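Local atomic coordinates of 432aa long hypothetical deoxyribodipyrimidine photolyase (PDB entry 2E0I), a protein that probably uses light and bound FAD to split cyclobutane pyrimidine dimers in damaged DNA, carrying a second FAD as a likely light-harvesting cofactor. Residues Met1-Ile6 against Ala92-Glu97; Asp27-Val32 against Gly160-Thr165. One frame throughout, in Å; residues are numbered along the deposited sequence.

How the interactions relate
Both contacts belong to the five-stranded parallel sheet of the N-terminal photolyase domain, and their centres lie about 10 Å apart. Interaction 1 pairs strand 2-7 with strand 92-96; interaction 2 lays the loop segment 160-165 against strand 28-35, the neighbour of strand 2-7 in the sheet. Along the chain the four segments alternate: 1-6, 27-32, 92-97, then 160-165. The contacts touch directly: Met1 O to Asp27 N and Phe5 O to Val32 N, both 2.8 Å, are probable backbone hydrogen bonds. Interaction 1, between the central strand 2-7 and its neighbour 92-96, is buried within the sheet, with Ile6 close to one bound FAD, whereas interaction 2 ties the later loop to the sheet at the surface.

Interaction 1 (Met1-Ile6 against Ala92-Glu97); sequences MDCIFI and AIYVNE
The Tyr94 and Phe5 rings rise from neighbouring parallel strands on the same side of the sheet, which has the order 3-2-1-4-5 of a Rossmann-like alpha/beta domain. The sulfur of Cys3 stands obliquely to the Tyr94 ring, SG to CE1 3.4 Å, a sulfur-aromatic contact; SG reaches it because chi1 of 74° turns it between the backbone N and the carbonyl carbon. That sulfur is also disulfide-bonded to Cys26. At the edge of the Tyr94 ring, near its plane, lies Ile4 O. The Phe5 ring meets the CB of Tyr94 in plane at its edge, with CD1 3.9 Å from that CB, while Tyr94 O approaches the ring obliquely. Flat rings suit a face covered by helix 17-25; the polar end, Tyr94 OH, is satisfied by a hydrogen bond to Glu25 OE2.

On the other face, branched residues, favoured in strands, pack together: Ile6 CD1 meets Ile93 CG2 at 4.0 Å, and Ile6 CB meets Val95 CG1 at 3.8 Å.

Backbone hydrogen bonds fix the register. Ile4 O and Ile6 N, either side of Phe5, both bond to Tyr94, which makes the Phe5-Tyr94 bridge; Ile4 N to Ala92 O completes the Ile4-Ile93 bridge. Shared by both bridges, Tyr94 N reaches Ile4 O at 2.7 Å, with an N-H...O angle of 171°.

Interaction 2 (Asp27-Val32 against Gly160-Thr165); sequences DRVIPV and GSFDVT
Val29 is gripped through its backbone by the segment on either side of Phe162: Val29 N donates to Ser161 O and Asp163 N to Val29 O, each at 2.8 Å. The two make a single beta bridge between Val29 and Phe162, a short strand-like attachment of an otherwise irregular loop. The bonds differ in geometry. Ser161 O receives its donor nearly end-on, whereas Asp163 N sits above the carbonyl plane of Val29, 51° out of it. Phe162 CA adds a CA-H...O contact to the same oxygen. Continuing the pattern would need an N-H at residue 31; proline has none, its CD lies 3.3 Å from Asp163 O instead, and the ladder stops.

The charged contact is a salt bridge of Arg28 NH2 with Asp163 OD1, 3.0 Å apart. The carboxylate is stacked over one guanidinium face, the planes 28° apart, so charge attraction holds the pair and no N-H points at the oxygen. The arginine chain bends at chi3 (78°), which folds its end over the aspartate. A long, flexible arginine can lie over the short aspartate at this solvent-accessible surface.

Van der Waals packing fills the rest. Ile30 runs alongside Asp163, CG1 to CB 4.0 Å, and its CD1 methyl meets the Thr165 hydroxyl, OG1, at 3.3 Å. Pro31 sets CD against the Phe162 ring edge, 3.9 Å from CD1.

The loop thus runs beside strand 28-35, on the edge away from strand 2-7, with Phe162 turned to Leu19 and Leu23 of helix 17-25. Thr165 N hydrogen-bonds to Asn73 OD1 at the start of strand 73-76, one of the sheet's two outermost strands.

Interaction 1 (Met1-Ile6 against Ala92-Glu97)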
ATOM      1  N   MET A   1     -27.482  22.661  -3.704  1.00 61.55           N
ATOM      2  CA  MET A   1     -26.352  23.539  -3.284  1.00 61.29           C
ATOM      3  C   MET A   1     -25.215  23.450  -4.284  1.00 60.42           C
ATOM      4  O   MET A   1     -25.229  22.619  -5.195  1.00 60.59           O
ATOM      5  CB  MET A   1     -25.801  23.091  -1.937  1.00 62.84           C
ATOM      6  CG  MET A   1     -26.833  22.666  -0.931  1.00 65.75           C
ATOM      7  SD  MET A   1     -26.011  21.975   0.525  1.00 70.58           S
ATOM      8  CE  MET A   1     -26.057  20.181   0.151  1.00 68.98           C
ATOM      9  N   ASP A   2     -24.230  24.325  -4.108  1.00 59.23           N
ATOM     10  CA  ASP A   2     -23.038  24.318  -4.945  1.00 57.85           C
ATOM     11  C   ASP A   2     -21.969  23.778  -4.016  1.00 56.09           C
ATOM     12  O   ASP A   2     -21.481  24.497  -3.141  1.00 56.02           O
ATOM     13  CB  ASP A   2     -22.649  25.725  -5.407  1.00 59.52           C
ATOM     14  CG  ASP A   2     -23.302  26.114  -6.726  1.00 62.58           C
ATOM     15  OD1 ASP A   2     -23.597  25.214  -7.556  1.00 63.75           O
ATOM     16  OD2 ASP A   2     -23.504  27.329  -6.940  1.00 63.82           O
ATOM     17  N   CYS A   3     -21.613  22.510  -4.184  1.00 53.00           N
ATOM     18  CA  CYS A   3     -20.616  21.937  -3.307  1.00 49.33           C
ATOM     19  C   CYS A   3     -19.400  21.333  -4.001  1.00 45.16           C
ATOM     20  O   CYS A   3     -19.365  21.204  -5.228  1.00 45.15           O
ATOM     21  CB  CYS A   3     -21.282  20.924  -2.373  1.00 51.57           C
ATOM     22  SG  CYS A   3     -21.776  19.331  -3.095  1.00 57.38           S
ATOM     23  N   ILE A   4     -18.400  20.986  -3.191  1.00 39.79           N
ATOM     24  CA  ILE A   4     -17.131  20.424  -3.661  1.00 33.77           C
ATOM     25  C   ILE A   4     -16.821  19.014  -3.156  1.00 29.41           C
ATOM     26  O   ILE A   4     -17.076  18.678  -1.996  1.00 28.25           O
ATOM     27  CB  ILE A   4     -15.947  21.337  -3.237  1.00 33.88           C
ATOM     28  CG1 ILE A   4     -15.909  22.580  -4.120  1.00 34.80           C
ATOM     29  CG2 ILE A   4     -14.624  20.584  -3.293  1.00 32.24           C
ATOM     30  CD1 ILE A   4     -14.739  23.483  -3.817  1.00 34.88           C
ATOM     31  N   PHE A   5     -16.276  18.186  -4.035  1.00 24.38           N
ATOM     32  CA  PHE A   5     -15.877  16.853  -3.633  1.00 21.11           C
ATOM     33  C   PHE A   5     -14.380  16.775  -3.831  1.00 20.43           C
ATOM     34  O   PHE A   5     -13.877  17.078  -4.921  1.00 18.48           O
ATOM     35  CB  PHE A   5     -16.509  15.757  -4.471  1.00 20.04           C
ATOM     36  CG  PHE A   5     -16.021  14.395  -4.089  1.00 18.98           C
ATOM     37  CD1 PHE A   5     -16.444  13.803  -2.891  1.00 18.00           C
ATOM     38  CD2 PHE A   5     -15.050  13.751  -4.852  1.00 17.60           C
ATOM     39  CE1 PHE A   5     -15.896  12.592  -2.451  1.00 16.38           C
ATOM     40  CE2 PHE A   5     -14.493  12.540  -4.427  1.00 17.44           C
ATOM     41  CZ  PHE A   5     -14.918  11.961  -3.221  1.00 17.08           C
ATOM     42  N   ILE A   6     -13.669  16.361  -2.783  1.00 19.28           N
ATOM     43  CA  ILE A   6     -12.217  16.264  -2.853  1.00 19.20           C
ATOM     44  C   ILE A   6     -11.732  14.825  -2.954  1.00 19.85           C
ATOM     45  O   ILE A   6     -11.917  14.033  -2.021  1.00 22.46           O
ATOM     46  CB  ILE A   6     -11.529  16.911  -1.606  1.00 18.86           C
ATOM     47  CG1 ILE A   6     -11.919  18.389  -1.474  1.00 17.01           C
ATOM     48  CG2 ILE A   6     -10.008  16.789  -1.722  1.00 15.21           C
ATOM     49  CD1 ILE A   6     -11.383  19.031  -0.207  1.00 14.00           C
ATOM     50  N   ALA A  92     -20.910  23.302   0.714  1.00 37.93           N
ATOM     51  CA  ALA A  92     -20.466  22.123   1.433  1.00 33.56           C
ATOM     52  C   ALA A  92     -19.245  21.513   0.756  1.00 31.59           C
ATOM     53  O   ALA A  92     -18.915  21.829  -0.392  1.00 30.04           O
ATOM     54  CB  ALA A  92     -21.602  21.101   1.497  1.00 33.23           C
ATOM     55  N   ILE A  93     -18.572  20.643   1.497  1.00 29.69           N
ATOM     56  CA  ILE A  93     -17.394  19.943   1.011  1.00 27.72           C
ATOM     57  C   ILE A  93     -17.566  18.480   1.384  1.00 26.84           C
ATOM     58  O   ILE A  93     -17.798  18.158   2.551  1.00 26.91           O
ATOM     59  CB  ILE A  93     -16.112  20.496   1.664  1.00 27.34           C
ATOM     60  CG1 ILE A  93     -15.789  21.885   1.086  1.00 25.98           C
ATOM     61  CG2 ILE A  93     -14.967  19.517   1.463  1.00 26.86           C
ATOM     62  CD1 ILE A  93     -14.583  22.549   1.720  1.00 24.41           C
ATOM     63  N   TYR A  94     -17.475  17.598   0.392  1.00 25.15           N
ATOM     64  CA  TYR A  94     -17.630  16.172   0.645  1.00 23.77           C
ATOM     65  C   TYR A  94     -16.317  15.429   0.447  1.00 22.69           C
ATOM     66  O   TYR A  94     -15.517  15.799  -0.405  1.00 23.64           O
ATOM     67  CB  TYR A  94     -18.674  15.569  -0.294  1.00 24.91           C
ATOM     68  CG  TYR A  94     -20.103  16.005  -0.058  1.00 26.44           C
ATOM     69  CD1 TYR A  94     -20.514  17.299  -0.347  1.00 26.84           C
ATOM     70  CD2 TYR A  94     -21.045  15.109   0.446  1.00 27.49           C
ATOM     71  CE1 TYR A  94     -21.825  17.694  -0.139  1.00 29.02           C
ATOM     72  CE2 TYR A  94     -22.360  15.492   0.658  1.00 29.23           C
ATOM     73  CZ  TYR A  94     -22.743  16.786   0.366  1.00 29.80           C
ATOM     74  OH  TYR A  94     -24.037  17.179   0.602  1.00 32.63           O
ATOM     75  N   VAL A  95     -16.097  14.387   1.240  1.00 21.83           N
ATOM     76  CA  VAL A  95     -14.894  13.557   1.127  1.00 21.18           C
ATOM     77  C   VAL A  95     -15.135  12.195   1.743  1.00 21.26           C
ATOM     78  O   VAL A  95     -16.182  11.932   2.327  1.00 20.10           O
ATOM     79  CB  VAL A  95     -13.665  14.152   1.861  1.00 19.31           C
ATOM     80  CG1 VAL A  95     -13.420  15.566   1.393  1.00 21.14           C
ATOM     81  CG2 VAL A  95     -13.870  14.098   3.364  1.00 18.81           C
ATOM     82  N   ASN A  96     -14.146  11.331   1.605  1.00 22.03           N
ATOM     83  CA  ASN A  96     -14.209  10.002   2.181  1.00 23.54           C
ATOM     84  C   ASN A  96     -13.131  10.000   3.256  1.00 23.84           C
ATOM     85  O   ASN A  96     -11.958  10.201   2.965  1.00 24.33           O
ATOM     86  CB  ASN A  96     -13.908   8.949   1.114  1.00 24.79           C
ATOM     87  CG  ASN A  96     -15.077   8.712   0.188  1.00 25.03           C
ATOM     88  OD1 ASN A  96     -14.907   8.590  -1.019  1.00 27.59           O
ATOM     89  ND2 ASN A  96     -16.273   8.624   0.753  1.00 25.87           N
ATOM     90  N   GLU A  97     -13.539   9.794   4.499  1.00 24.29           N
ATOM     91  CA  GLU A  97     -12.615   9.790   5.622  1.00 24.67           C
ATOM     92  C   GLU A  97     -11.549   8.724   5.449  1.00 23.80           C
ATOM     93  O   GLU A  97     -11.779   7.715   4.790  1.00 23.40           O
ATOM     94  CB  GLU A  97     -13.377   9.500   6.902  1.00 26.88           C
ATOM     95  CG  GLU A  97     -13.853   8.067   6.963  1.00 33.36           C
ATOM     96  CD  GLU A  97     -14.535   7.732   8.264  1.00 37.55           C
ATOM     97  OE1 GLU A  97     -14.921   6.550   8.441  1.00 39.62           O
ATOM     98  OE2 GLU A  97     -14.681   8.649   9.104  1.00 38.99           O
TER

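Interaction 2 (Asp27-Val32 against Gly160-Thr165)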
ATOM      1  N   ASP A  27     -26.645  20.479  -6.248  1.00 42.39           N
ATOM      2  CA  ASP A  27     -27.011  20.707  -7.637  1.00 43.94           C
ATOM      3  C   ASP A  27     -25.813  20.519  -8.547  1.00 43.22           C
ATOM      4  O   ASP A  27     -25.883  19.807  -9.552  1.00 43.88           O
ATOM      5  CB  ASP A  27     -27.571  22.117  -7.818  1.00 46.74           C
ATOM      6  CG  ASP A  27     -28.815  22.357  -6.982  1.00 48.75           C
ATOM      7  OD1 ASP A  27     -29.766  21.546  -7.091  1.00 48.74           O
ATOM      8  OD2 ASP A  27     -28.838  23.354  -6.220  1.00 50.05           O
ATOM      9  N   ARG A  28     -24.714  21.171  -8.193  1.00 42.02           N
ATOM     10  CA  ARG A  28     -23.491  21.067  -8.972  1.00 40.54           C
ATOM     11  C   ARG A  28     -22.367  20.584  -8.043  1.00 36.76           C
ATOM     12  O   ARG A  28     -22.339  20.903  -6.853  1.00 35.15           O
ATOM     13  CB  ARG A  28     -23.142  22.430  -9.585  1.00 43.75           C
ATOM     14  CG  ARG A  28     -24.360  23.211 -10.056  1.00 50.47           C
ATOM     15  CD  ARG A  28     -24.008  24.561 -10.678  1.00 55.89           C
ATOM     16  NE  ARG A  28     -23.502  24.441 -12.053  1.00 62.02           N
ATOM     17  CZ  ARG A  28     -23.208  25.476 -12.850  1.00 64.26           C
ATOM     18  NH1 ARG A  28     -23.366  26.729 -12.420  1.00 63.96           N
ATOM     19  NH2 ARG A  28     -22.750  25.263 -14.085  1.00 64.03           N
ATOM     20  N   VAL A  29     -21.456  19.791  -8.587  1.00 32.30           N
ATOM     21  CA  VAL A  29     -20.345  19.290  -7.807  1.00 29.04           C
ATOM     22  C   VAL A  29     -19.036  19.537  -8.543  1.00 27.89           C
ATOM     23  O   VAL A  29     -18.857  19.118  -9.690  1.00 27.66           O
ATOM     24  CB  VAL A  29     -20.487  17.782  -7.535  1.00 28.36           C
ATOM     25  CG1 VAL A  29     -19.207  17.242  -6.926  1.00 27.69           C
ATOM     26  CG2 VAL A  29     -21.650  17.533  -6.610  1.00 27.81           C
ATOM     27  N   ILE A  30     -18.117  20.225  -7.884  1.00 26.05           N
ATOM     28  CA  ILE A  30     -16.827  20.498  -8.490  1.00 25.60           C
ATOM     29  C   ILE A  30     -15.812  19.456  -8.018  1.00 23.73           C
ATOM     30  O   ILE A  30     -15.479  19.391  -6.834  1.00 22.93           O
ATOM     31  CB  ILE A  30     -16.329  21.905  -8.120  1.00 26.95           C
ATOM     32  CG1 ILE A  30     -17.344  22.948  -8.591  1.00 27.93           C
ATOM     33  CG2 ILE A  30     -14.983  22.161  -8.766  1.00 26.38           C
ATOM     34  CD1 ILE A  30     -16.947  24.365  -8.298  1.00 29.00           C
ATOM     35  N   PRO A  31     -15.320  18.614  -8.943  1.00 22.45           N
ATOM     36  CA  PRO A  31     -14.341  17.576  -8.601  1.00 21.62           C
ATOM     37  C   PRO A  31     -12.965  18.194  -8.378  1.00 20.79           C
ATOM     38  O   PRO A  31     -12.391  18.811  -9.271  1.00 20.48           O
ATOM     39  CB  PRO A  31     -14.398  16.641  -9.804  1.00 21.76           C
ATOM     40  CG  PRO A  31     -14.680  17.589 -10.939  1.00 22.46           C
ATOM     41  CD  PRO A  31     -15.702  18.543 -10.368  1.00 22.36           C
ATOM     42  N   VAL A  32     -12.434  18.011  -7.178  1.00 19.64           N
ATOM     43  CA  VAL A  32     -11.156  18.600  -6.821  1.00 18.78           C
ATOM     44  C   VAL A  32     -10.099  17.620  -6.346  1.00 18.88           C
ATOM     45  O   VAL A  32     -10.413  16.600  -5.745  1.00 20.06           O
ATOM     46  CB  VAL A  32     -11.367  19.645  -5.686  1.00 19.04           C
ATOM     47  CG1 VAL A  32     -10.057  19.967  -4.989  1.00 18.31           C
ATOM     48  CG2 VAL A  32     -11.983  20.908  -6.250  1.00 19.44           C
ATOM     49  N   GLY A 160     -25.665  12.935 -11.183  1.00 42.99           N
ATOM     50  CA  GLY A 160     -25.625  14.305 -10.692  1.00 41.44           C
ATOM     51  C   GLY A 160     -25.058  15.244 -11.744  1.00 41.90           C
ATOM     52  O   GLY A 160     -25.161  14.972 -12.942  1.00 42.60           O
ATOM     53  N   SER A 161     -24.464  16.353 -11.317  1.00 41.34           N
ATOM     54  CA  SER A 161     -23.889  17.300 -12.268  1.00 41.31           C
ATOM     55  C   SER A 161     -22.512  17.773 -11.852  1.00 40.55           C
ATOM     56  O   SER A 161     -22.328  18.298 -10.757  1.00 40.27           O
ATOM     57  CB  SER A 161     -24.796  18.523 -12.445  1.00 42.04           C
ATOM     58  OG  SER A 161     -25.859  18.253 -13.342  1.00 45.75           O
ATOM     59  N   PHE A 162     -21.545  17.599 -12.739  1.00 39.18           N
ATOM     60  CA  PHE A 162     -20.193  18.034 -12.447  1.00 38.57           C
ATOM     61  C   PHE A 162     -19.926  19.433 -13.003  1.00 39.45           C
ATOM     62  O   PHE A 162     -20.083  19.677 -14.205  1.00 40.58           O
ATOM     63  CB  PHE A 162     -19.185  17.049 -13.041  1.00 36.42           C
ATOM     64  CG  PHE A 162     -19.052  15.769 -12.267  1.00 33.24           C
ATOM     65  CD1 PHE A 162     -18.350  15.735 -11.067  1.00 32.26           C
ATOM     66  CD2 PHE A 162     -19.606  14.594 -12.751  1.00 32.11           C
ATOM     67  CE1 PHE A 162     -18.198  14.544 -10.362  1.00 31.47           C
ATOM     68  CE2 PHE A 162     -19.462  13.395 -12.056  1.00 31.75           C
ATOM     69  CZ  PHE A 162     -18.755  13.369 -10.857  1.00 31.11           C
ATOM     70  N   ASP A 163     -19.523  20.346 -12.124  1.00 39.77           N
ATOM     71  CA  ASP A 163     -19.201  21.706 -12.531  1.00 40.39           C
ATOM     72  C   ASP A 163     -17.674  21.910 -12.523  1.00 40.22           C
ATOM     73  O   ASP A 163     -16.915  21.004 -12.176  1.00 39.74           O
ATOM     74  CB  ASP A 163     -19.887  22.707 -11.604  1.00 41.79           C
ATOM     75  CG  ASP A 163     -19.807  24.130 -12.123  1.00 45.12           C
ATOM     76  OD1 ASP A 163     -19.951  24.318 -13.358  1.00 46.35           O
ATOM     77  OD2 ASP A 163     -19.614  25.055 -11.295  1.00 45.68           O
ATOM     78  N   VAL A 164     -17.226  23.097 -12.910  1.00 40.20           N
ATOM     79  CA  VAL A 164     -15.800  23.395 -12.969  1.00 40.11           C
ATOM     80  C   VAL A 164     -15.498  24.774 -12.408  1.00 41.72           C
ATOM     81  O   VAL A 164     -16.390  25.604 -12.274  1.00 43.04           O
ATOM     82  CB  VAL A 164     -15.307  23.343 -14.429  1.00 38.53           C
ATOM     83  CG1 VAL A 164     -13.883  23.842 -14.537  1.00 37.35           C
ATOM     84  CG2 VAL A 164     -15.419  21.923 -14.952  1.00 38.92           C
ATOM     85  N   THR A 165     -14.239  25.004 -12.060  1.00 43.36           N
ATOM     86  CA  THR A 165     -13.805  26.296 -11.557  1.00 45.01           C
ATOM     87  C   THR A 165     -12.730  26.748 -12.511  1.00 46.30           C
ATOM     88  O   THR A 165     -11.667  26.143 -12.584  1.00 46.54           O
ATOM     89  CB  THR A 165     -13.192  26.207 -10.159  1.00 45.31           C
ATOM     90  OG1 THR A 165     -14.216  25.902  -9.210  1.00 46.72           O
ATOM     91  CG2 THR A 165     -12.544  27.526  -9.782  1.00 43.98           C
TER